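Local coordinates for putative uncharacterized protein SMU.1704 (Streptococcus mutans, PDB 3L7W) that probably acts as a dimeric PadR-family transcription regulator that binds DNA through a winged helix-turn-helix domain, at residues Ile10-Leu15 with Lys86-Tyr91; Thr31-Leu34 with Lys39-Thr42; Ser57-Glu62 with Arg68-Leu73. One frame throughout, in Å; residues are numbered along the deposited sequence.

How the contacts relate
Contact 1 is the core contact: both of its touching residues are buried, and it joins helix 7-20 of the presumed DNA-binding domain to the long helix 75-100 through two aromatic rings. Contacts 2 and 3 lie at the surface. Contact 2 spans the turn between helices 25-32 and 40-52 with a long pair of charges, whereas contact 3 is a beta hairpin held by backbone hydrogen bonds and by side chains on both faces. Helix 7-20 connects all three, since its Ile-10, Leu-13 and Ile-14 pack on Ile-32 of contact 2 and its Leu-15 meets Leu-73 of contact 3. Contacts 2 and 3 do not touch, their nearest atoms being about 9 Å apart.

Contact 1: residues Ile10-Leu15 with Lys86-Tyr91; sequences IEYLIL and KEWSVY
Tyr-12 and Trp-88 meet where the first helix of the winged-helix domain, 7-20, faces the long C-terminal helix 75-100, and these two side chains make up the whole touch between 10-15 and 86-91. The helices stay apart, with the CA atoms of Tyr-12 and Trp-88 8.4 Å from each other, and the two rings fill the distance between them. In both residues CG lies opposite the backbone N (chi1 178° for Tyr-12 and 169° for Trp-88), which sends each ring out from its helix toward the other. The two side chains then cross at about a right angle. Their planes are inclined by 41°, and the phenol centroid lies 5.0 Å from that of the five-membered indole ring, a geometry that is neither a stack nor edge-to-face. On the indole side, the tyrosine's CE2 lies over one face of the five-membered ring.

Both rings are buried, partly by the second subunit, whose Val-99 packs on Tyr-12 and whose Ile-95 lies against Trp-88. The indole N-H is also satisfied there, since NE1 hydrogen-bonds to Asp-96 OD1 of that subunit. This places the aromatic pair at the dimer interface, consistent with the role of the C-terminal helix in PadR proteins. Tyr-12 OH has a weak hydrogen bond to Thr-85 OG1, one turn before Trp-88, and approaches Trp-88 CD1 at 3.5 Å. The tightest point is Tyr-12 CE2, 3.4 Å from Trp-88 CG and only slightly farther, 3.5 Å, from CD1.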
loop_
_atom_site.group_PDB
_atom_site.type_symbol
_atom_site.label_atom_id
_atom_site.label_comp_id
_atom_site.label_asym_id
_atom_site.label_seq_id
_atom_site.Cartn_x
_atom_site.Cartn_y
_atom_site.Cartn_z
ATOM N N ILE A 10 8.083 -3.250 0.199
ATOM C CA ILE A 10 9.352 -3.395 -0.517
ATOM C C ILE A 10 9.940 -4.776 -0.259
ATOM O O ILE A 10 10.478 -5.417 -1.163
ATOM C CB ILE A 10 10.374 -2.349 -0.053
ATOM C CG1 ILE A 10 9.857 -0.928 -0.330
ATOM C CG2 ILE A 10 11.744 -2.582 -0.718
ATOM C CD1 ILE A 10 10.117 -0.457 -1.718
ATOM N N GLU A 11 9.847 -5.222 0.991
ATOM C CA GLU A 11 10.359 -6.532 1.376
ATOM C C GLU A 11 9.613 -7.583 0.589
ATOM O O GLU A 11 10.217 -8.446 -0.036
ATOM C CB GLU A 11 10.192 -6.767 2.880
ATOM C CG GLU A 11 11.178 -5.965 3.715
ATOM C CD GLU A 11 10.935 -6.079 5.205
ATOM O OE1 GLU A 11 10.100 -6.900 5.616
ATOM O OE2 GLU A 11 11.578 -5.344 5.968
ATOM N N TYR A 12 8.290 -7.491 0.616
ATOM C CA TYR A 12 7.450 -8.347 -0.201
ATOM C C TYR A 12 7.980 -8.364 -1.627
ATOM O O TYR A 12 8.258 -9.419 -2.183
ATOM C CB TYR A 12 6.000 -7.857 -0.152
ATOM C CG TYR A 12 5.031 -8.637 -0.996
ATOM C CD1 TYR A 12 5.076 -10.018 -1.044
ATOM C CD2 TYR A 12 4.049 -7.986 -1.732
ATOM C CE1 TYR A 12 4.189 -10.726 -1.810
ATOM C CE2 TYR A 12 3.157 -8.680 -2.501
ATOM C CZ TYR A 12 3.229 -10.052 -2.536
ATOM O OH TYR A 12 2.338 -10.755 -3.294
ATOM N N LEU A 13 8.160 -7.192 -2.215
ATOM C CA LEU A 13 8.617 -7.128 -3.602
ATOM C C LEU A 13 9.973 -7.801 -3.772
ATOM O O LEU A 13 10.182 -8.559 -4.702
ATOM C CB LEU A 13 8.676 -5.676 -4.088
ATOM C CG LEU A 13 7.273 -5.046 -4.231
ATOM C CD1 LEU A 13 7.389 -3.562 -4.450
ATOM C CD2 LEU A 13 6.511 -5.681 -5.373
ATOM N N ILE A 14 10.904 -7.500 -2.877
ATOM C CA ILE A 14 12.234 -8.072 -2.986
ATOM C C ILE A 14 12.151 -9.588 -2.956
ATOM O O ILE A 14 12.647 -10.261 -3.852
ATOM C CB ILE A 14 13.133 -7.625 -1.836
ATOM C CG1 ILE A 14 13.503 -6.146 -2.004
ATOM C CG2 ILE A 14 14.375 -8.485 -1.799
ATOM C CD1 ILE A 14 14.096 -5.530 -0.774
ATOM N N LEU A 15 11.519 -10.122 -1.921
ATOM C CA LEU A 15 11.392 -11.568 -1.812
ATOM C C LEU A 15 10.689 -12.133 -3.033
ATOM O O LEU A 15 11.081 -13.173 -3.554
ATOM C CB LEU A 15 10.634 -11.936 -0.546
ATOM C CG LEU A 15 11.477 -12.360 0.656
ATOM C CD1 LEU A 15 12.858 -11.738 0.636
ATOM C CD2 LEU A 15 10.751 -12.085 1.960
ATOM N N LYS A 86 0.070 -13.526 1.059
ATOM C CA LYS A 86 -1.211 -13.689 1.717
ATOM C C LYS A 86 -1.683 -12.367 2.341
ATOM O O LYS A 86 -2.816 -11.936 2.124
ATOM C CB LYS A 86 -1.098 -14.764 2.799
ATOM C CG LYS A 86 -2.362 -14.967 3.616
ATOM C CD LYS A 86 -2.068 -15.733 4.901
ATOM C CE LYS A 86 -1.480 -17.096 4.609
ATOM N NZ LYS A 86 -1.433 -17.910 5.850
ATOM N N GLU A 87 -0.809 -11.733 3.114
ATOM C CA GLU A 87 -1.135 -10.476 3.756
ATOM C C GLU A 87 -1.402 -9.391 2.720
ATOM O O GLU A 87 -2.212 -8.488 2.936
ATOM C CB GLU A 87 -0.005 -10.053 4.694
ATOM C CG GLU A 87 -0.127 -10.693 6.068
ATOM C CD GLU A 87 -1.535 -10.577 6.638
ATOM O OE1 GLU A 87 -2.015 -9.434 6.858
ATOM O OE2 GLU A 87 -2.164 -11.629 6.868
ATOM N N TRP A 88 -0.708 -9.478 1.595
ATOM C CA TRP A 88 -0.918 -8.526 0.524
ATOM C C TRP A 88 -2.296 -8.743 -0.058
ATOM O O TRP A 88 -3.019 -7.787 -0.354
ATOM C CB TRP A 88 0.152 -8.686 -0.545
ATOM C CG TRP A 88 -0.128 -7.926 -1.789
ATOM C CD1 TRP A 88 -0.304 -8.441 -3.044
ATOM C CD2 TRP A 88 -0.263 -6.501 -1.915
ATOM N NE1 TRP A 88 -0.534 -7.426 -3.938
ATOM C CE2 TRP A 88 -0.523 -6.229 -3.272
ATOM C CE3 TRP A 88 -0.203 -5.438 -1.007
ATOM C CZ2 TRP A 88 -0.714 -4.928 -3.752
ATOM C CZ3 TRP A 88 -0.397 -4.132 -1.489
ATOM C CH2 TRP A 88 -0.648 -3.897 -2.848
ATOM N N SER A 89 -2.671 -10.010 -0.206
ATOM C CA SER A 89 -3.975 -10.343 -0.761
ATOM C C SER A 89 -5.046 -9.754 0.148
ATOM O O SER A 89 -5.938 -9.052 -0.312
ATOM C CB SER A 89 -4.144 -11.852 -0.873
ATOM O OG SER A 89 -5.370 -12.185 -1.495
ATOM N N VAL A 90 -4.926 -10.031 1.444
ATOM C CA VAL A 90 -5.836 -9.495 2.447
ATOM C C VAL A 90 -5.901 -7.965 2.404
ATOM O O VAL A 90 -6.974 -7.384 2.412
ATOM C CB VAL A 90 -5.415 -9.953 3.858
ATOM C CG1 VAL A 90 -6.112 -9.119 4.919
ATOM C CG2 VAL A 90 -5.739 -11.425 4.044
ATOM N N TYR A 91 -4.740 -7.325 2.369
ATOM C CA TYR A 91 -4.661 -5.877 2.289
ATOM C C TYR A 91 -5.501 -5.410 1.114
ATOM O O TYR A 91 -6.365 -4.557 1.261
ATOM C CB TYR A 91 -3.228 -5.483 2.028
ATOM C CG TYR A 91 -2.869 -4.018 2.137
ATOM C CD1 TYR A 91 -2.574 -3.440 3.367
ATOM C CD2 TYR A 91 -2.730 -3.237 1.005
ATOM C CE1 TYR A 91 -2.193 -2.109 3.465
ATOM C CE2 TYR A 91 -2.347 -1.908 1.091
ATOM C CZ TYR A 91 -2.074 -1.352 2.322
ATOM O OH TYR A 91 -1.673 -0.037 2.396
#

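Contact 2: residues Thr31-Leu34 with Lys39-Thr42; sequences TIKL and KEST
The torsion that aims the lysine is chi4 of Lys-33, at 60°, which bends an otherwise extended chain at its end and turns NZ to Glu-40. On the other side the CB of Glu-40 does not head for 31-34, but chi1 (-29°) and the bend at chi2 (-93°) together bring the carboxylate to the lysine. The two side chains cross at roughly a right angle. Lys-33 NZ stands 3.8 Å from Glu-40 OE1, a long salt bridge, and 4.0 Å from OE2, so the ammonium faces the carboxylate without choosing sharply between its oxygens.

Lys-33 lies at the end region of helix 25-32 and Glu-40 is the first residue of helix 40-52, with Lys-39 at the N-cap. The pair therefore spans the turn of the helix-turn-helix, in which helix 40-52 is probably the recognition helix. Ser-29 OG makes weak hydrogen bonds to both Lys-33 NZ and Glu-40 OE2, linking the two charges through a third residue.

A carboxylate at a helix start would be favoured by the helix dipole as well as by the lysine. At this length and at the protein surface, however, the bridge implies a mainly electrostatic attraction, probably adjustable in geometry.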
loop_
_atom_site.group_PDB
_atom_site.type_symbol
_atom_site.label_atom_id
_atom_site.label_comp_id
_atom_site.label_asym_id
_atom_site.label_seq_id
_atom_site.Cartn_x
_atom_site.Cartn_y
_atom_site.Cartn_z
ATOM N N THR A 31 13.696 -2.976 -10.699
ATOM C CA THR A 31 12.345 -3.463 -10.891
ATOM C C THR A 31 11.454 -2.846 -9.839
ATOM O O THR A 31 10.290 -2.553 -10.086
ATOM C CB THR A 31 12.267 -4.979 -10.793
ATOM O OG1 THR A 31 12.757 -5.547 -12.008
ATOM C CG2 THR A 31 10.825 -5.414 -10.588
ATOM N N ILE A 32 12.013 -2.633 -8.660
ATOM C CA ILE A 32 11.244 -2.020 -7.596
ATOM C C ILE A 32 10.987 -0.530 -7.880
ATOM O O ILE A 32 9.944 0.004 -7.496
ATOM C CB ILE A 32 11.913 -2.214 -6.227
ATOM C CG1 ILE A 32 11.796 -3.678 -5.801
ATOM C CG2 ILE A 32 11.253 -1.341 -5.194
ATOM C CD1 ILE A 32 12.420 -3.974 -4.456
ATOM N N LYS A 33 11.932 0.125 -8.551
ATOM C CA LYS A 33 11.804 1.537 -8.911
ATOM C C LYS A 33 10.652 1.728 -9.865
ATOM O O LYS A 33 10.201 2.847 -10.093
ATOM C CB LYS A 33 13.075 2.052 -9.578
ATOM C CG LYS A 33 14.090 2.679 -8.641
ATOM C CD LYS A 33 15.307 3.161 -9.439
ATOM C CE LYS A 33 16.245 3.996 -8.591
ATOM N NZ LYS A 33 16.766 3.217 -7.436
ATOM N N LEU A 34 10.181 0.623 -10.427
ATOM C CA LEU A 34 9.020 0.650 -11.305
ATOM C C LEU A 34 7.753 1.089 -10.568
ATOM O O LEU A 34 6.858 1.686 -11.150
ATOM C CB LEU A 34 8.819 -0.729 -11.934
ATOM C CG LEU A 34 9.138 -0.892 -13.423
ATOM C CD1 LEU A 34 10.117 0.170 -13.945
ATOM C CD2 LEU A 34 9.624 -2.302 -13.707
ATOM N N LYS A 39 15.441 5.042 -2.406
ATOM C CA LYS A 39 16.857 5.209 -2.700
ATOM C C LYS A 39 17.594 3.903 -2.431
ATOM O O LYS A 39 17.154 3.086 -1.615
ATOM C CB LYS A 39 17.446 6.346 -1.875
ATOM C CG LYS A 39 16.942 7.721 -2.288
ATOM C CD LYS A 39 17.515 8.826 -1.408
ATOM C CE LYS A 39 16.868 8.826 -0.031
ATOM N NZ LYS A 39 17.186 10.068 0.737
ATOM N N GLU A 40 18.708 3.703 -3.122
ATOM C CA GLU A 40 19.551 2.543 -2.868
ATOM C C GLU A 40 19.874 2.521 -1.383
ATOM O O GLU A 40 19.907 1.464 -0.755
ATOM C CB GLU A 40 20.843 2.653 -3.662
ATOM C CG GLU A 40 20.714 3.438 -4.948
ATOM C CD GLU A 40 20.415 2.554 -6.131
ATOM O OE1 GLU A 40 20.579 3.025 -7.279
ATOM O OE2 GLU A 40 20.026 1.388 -5.911
ATOM N N SER A 41 20.104 3.701 -0.819
ATOM C CA SER A 41 20.466 3.801 0.594
ATOM C C SER A 41 19.339 3.344 1.513
ATOM O O SER A 41 19.557 3.121 2.703
ATOM C CB SER A 41 20.941 5.221 0.964
ATOM O OG SER A 41 20.092 6.214 0.414
ATOM N N THR A 42 18.138 3.199 0.960
ATOM C CA THR A 42 17.013 2.650 1.713
ATOM C C THR A 42 16.810 1.186 1.353
ATOM O O THR A 42 16.422 0.367 2.188
ATOM C CB THR A 42 15.694 3.396 1.414
ATOM O OG1 THR A 42 15.882 4.803 1.588
ATOM C CG2 THR A 42 14.606 2.921 2.352
#

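Contact 3: residues Ser57-Glu62 with Arg68-Leu73; sequences STYTQE and RKYYHL
One face of the Tyr-59 ring is covered by the CB of Tyr-70, which lies 3.6 Å from the ring centroid and 20° off the normal, a CH-pi contact. At the edge of the same ring, near its plane, is His-72 CB. The Tyr-70 ring runs almost parallel to that of Tyr-59, the planes differing by 8°, but with centroids 5.5 Å apart the rings are slid past each other and barely overlap. The amide end of Gln-61 lies over one face of the Tyr-70 ring, with Gln-61 NE2 3.8 Å from Tyr-70 CZ, while the backbone carbonyl oxygen of Gln-61 lies in the ring plane at an edge. The Tyr-59 ring reaches this place because chi1 (57°) puts CG between the backbone N and the carbonyl carbon, leaning the ring across the neighbouring strand.

Ser-57, Tyr-59, Gln-61, Arg-68, Tyr-70 and His-72 share this face. Asp-22 ties part of it down, hydrogen-bonded to His-72 ND1 through OD1 and to Tyr-59 OH through OD2. Tyr-24 meets the Tyr-70 ring edge-to-face and takes Arg-68 in a cation-pi contact. On the other face Thr-58 CG2 touches Tyr-71 CD2 at 3.4 Å, the two side chains pointing the same way, and Thr-58 OG1 is hydrogen-bonded to Glu-51 of helix 40-52.

Three antiparallel hydrogen-bonded pairs, Ser-57 with His-72, Tyr-59 with Tyr-70 and Gln-61 with Arg-68, give six backbone bonds; that from Arg-68 N to Gln-61 O is 2.7 Å. This twisted two-stranded hairpin, which follows the probable recognition helix and whose inner strand also pairs with 23-24, is consistent with the wing of a winged-helix domain.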
loop_
_atom_site.group_PDB
_atom_site.type_symbol
_atom_site.label_atom_id
_atom_site.label_comp_id
_atom_site.label_asym_id
_atom_site.label_seq_id
_atom_site.Cartn_x
_atom_site.Cartn_y
_atom_site.Cartn_z
ATOM N N SER A 57 19.695 -15.543 1.241
ATOM C CA SER A 57 21.094 -15.856 1.408
ATOM C C SER A 57 21.729 -15.174 0.226
ATOM O O SER A 57 21.037 -14.843 -0.738
ATOM C CB SER A 57 21.344 -17.365 1.383
ATOM O OG SER A 57 21.025 -17.891 0.116
ATOM N N THR A 58 23.034 -14.951 0.298
ATOM C CA THR A 58 23.742 -14.260 -0.763
ATOM C C THR A 58 25.003 -15.004 -1.170
ATOM O O THR A 58 25.614 -15.721 -0.377
ATOM C CB THR A 58 24.216 -12.896 -0.285
ATOM O OG1 THR A 58 25.047 -13.094 0.863
ATOM C CG2 THR A 58 23.030 -11.983 0.070
ATOM N N TYR A 59 25.408 -14.793 -2.409
ATOM C CA TYR A 59 26.653 -15.332 -2.890
ATOM C C TYR A 59 27.121 -14.377 -3.943
ATOM O O TYR A 59 26.346 -13.539 -4.419
ATOM C CB TYR A 59 26.458 -16.727 -3.475
ATOM C CG TYR A 59 25.442 -16.797 -4.585
ATOM C CD1 TYR A 59 24.094 -16.998 -4.305
ATOM C CD2 TYR A 59 25.826 -16.674 -5.914
ATOM C CE1 TYR A 59 23.153 -17.092 -5.324
ATOM C CE2 TYR A 59 24.885 -16.741 -6.941
ATOM C CZ TYR A 59 23.550 -16.957 -6.633
ATOM O OH TYR A 59 22.613 -17.032 -7.635
ATOM N N THR A 60 28.389 -14.477 -4.304
ATOM C CA THR A 60 28.877 -13.653 -5.393
ATOM C C THR A 60 28.948 -14.484 -6.651
ATOM O O THR A 60 28.994 -15.706 -6.598
ATOM C CB THR A 60 30.228 -13.035 -5.060
ATOM O OG1 THR A 60 31.172 -14.070 -4.748
ATOM C CG2 THR A 60 30.070 -12.141 -3.868
ATOM N N GLN A 61 28.924 -13.820 -7.791
ATOM C CA GLN A 61 28.964 -14.514 -9.060
ATOM C C GLN A 61 29.325 -13.481 -10.107
ATOM O O GLN A 61 28.856 -12.342 -10.063
ATOM C CB GLN A 61 27.603 -15.127 -9.352
ATOM C CG GLN A 61 27.526 -15.974 -10.601
ATOM C CD GLN A 61 26.148 -16.581 -10.770
ATOM O OE1 GLN A 61 25.770 -17.499 -10.041
ATOM N NE2 GLN A 61 25.379 -16.050 -11.714
ATOM N N GLU A 62 30.188 -13.857 -11.036
ATOM C CA GLU A 62 30.552 -12.932 -12.083
ATOM C C GLU A 62 29.324 -12.733 -12.955
ATOM O O GLU A 62 28.600 -13.681 -13.263
ATOM C CB GLU A 62 31.729 -13.463 -12.903
ATOM C CG GLU A 62 32.505 -12.377 -13.640
ATOM N N ARG A 68 29.083 -9.881 -8.880
ATOM C CA ARG A 68 27.893 -9.275 -8.296
ATOM C C ARG A 68 27.503 -10.033 -7.045
ATOM O O ARG A 68 27.736 -11.236 -6.942
ATOM C CB ARG A 68 26.719 -9.391 -9.263
ATOM C CG ARG A 68 26.926 -8.709 -10.577
ATOM C CD ARG A 68 26.948 -7.237 -10.369
ATOM N NE ARG A 68 26.434 -6.537 -11.531
ATOM C CZ ARG A 68 25.722 -5.426 -11.445
ATOM N NH1 ARG A 68 25.441 -4.922 -10.250
ATOM N NH2 ARG A 68 25.289 -4.833 -12.544
ATOM N N LYS A 69 26.873 -9.338 -6.111
ATOM C CA LYS A 69 26.273 -9.999 -4.968
ATOM C C LYS A 69 24.865 -10.432 -5.349
ATOM O O LYS A 69 23.986 -9.599 -5.614
ATOM C CB LYS A 69 26.250 -9.060 -3.773
ATOM C CG LYS A 69 25.623 -9.612 -2.508
ATOM C CD LYS A 69 25.585 -8.480 -1.485
ATOM C CE LYS A 69 25.240 -8.945 -0.099
ATOM N NZ LYS A 69 25.633 -7.917 0.908
ATOM N N TYR A 70 24.664 -11.742 -5.412
ATOM C CA TYR A 70 23.346 -12.284 -5.700
ATOM C C TYR A 70 22.606 -12.598 -4.427
ATOM O O TYR A 70 23.199 -13.015 -3.418
ATOM C CB TYR A 70 23.438 -13.546 -6.554
ATOM C CG TYR A 70 23.654 -13.236 -8.003
ATOM C CD1 TYR A 70 24.905 -12.877 -8.460
ATOM C CD2 TYR A 70 22.603 -13.280 -8.912
ATOM C CE1 TYR A 70 25.124 -12.583 -9.782
ATOM C CE2 TYR A 70 22.812 -12.986 -10.254
ATOM C CZ TYR A 70 24.076 -12.635 -10.676
ATOM O OH TYR A 70 24.328 -12.328 -11.993
ATOM N N TYR A 71 21.300 -12.382 -4.486
ATOM C CA TYR A 71 20.416 -12.747 -3.402
ATOM C C TYR A 71 19.630 -13.955 -3.838
ATOM O O TYR A 71 19.285 -14.106 -5.008
ATOM C CB TYR A 71 19.462 -11.596 -3.086
ATOM C CG TYR A 71 20.179 -10.392 -2.565
ATOM C CD1 TYR A 71 20.620 -9.391 -3.431
ATOM C CD2 TYR A 71 20.419 -10.243 -1.211
ATOM C CE1 TYR A 71 21.277 -8.278 -2.960
ATOM C CE2 TYR A 71 21.089 -9.131 -0.726
ATOM C CZ TYR A 71 21.522 -8.156 -1.603
ATOM O OH TYR A 71 22.189 -7.046 -1.113
ATOM N N HIS A 72 19.344 -14.814 -2.877
ATOM C CA HIS A 72 18.674 -16.051 -3.141
ATOM C C HIS A 72 17.642 -16.233 -2.049
ATOM O O HIS A 72 17.942 -16.056 -0.869
ATOM C CB HIS A 72 19.677 -17.199 -3.085
ATOM C CG HIS A 72 19.028 -18.538 -3.088
ATOM N ND1 HIS A 72 18.516 -19.109 -4.235
ATOM C CD2 HIS A 72 18.764 -19.406 -2.082
ATOM C CE1 HIS A 72 17.987 -20.282 -3.939
ATOM N NE2 HIS A 72 18.125 -20.488 -2.639
ATOM N N LEU A 73 16.426 -16.581 -2.447
ATOM C CA LEU A 73 15.352 -16.808 -1.502
ATOM C C LEU A 73 15.549 -18.140 -0.778
ATOM O O LEU A 73 15.502 -19.200 -1.391
ATOM C CB LEU A 73 14.018 -16.816 -2.246
ATOM C CG LEU A 73 12.778 -16.718 -1.364
ATOM C CD1 LEU A 73 12.842 -15.461 -0.494
ATOM C CD2 LEU A 73 11.514 -16.725 -2.238
#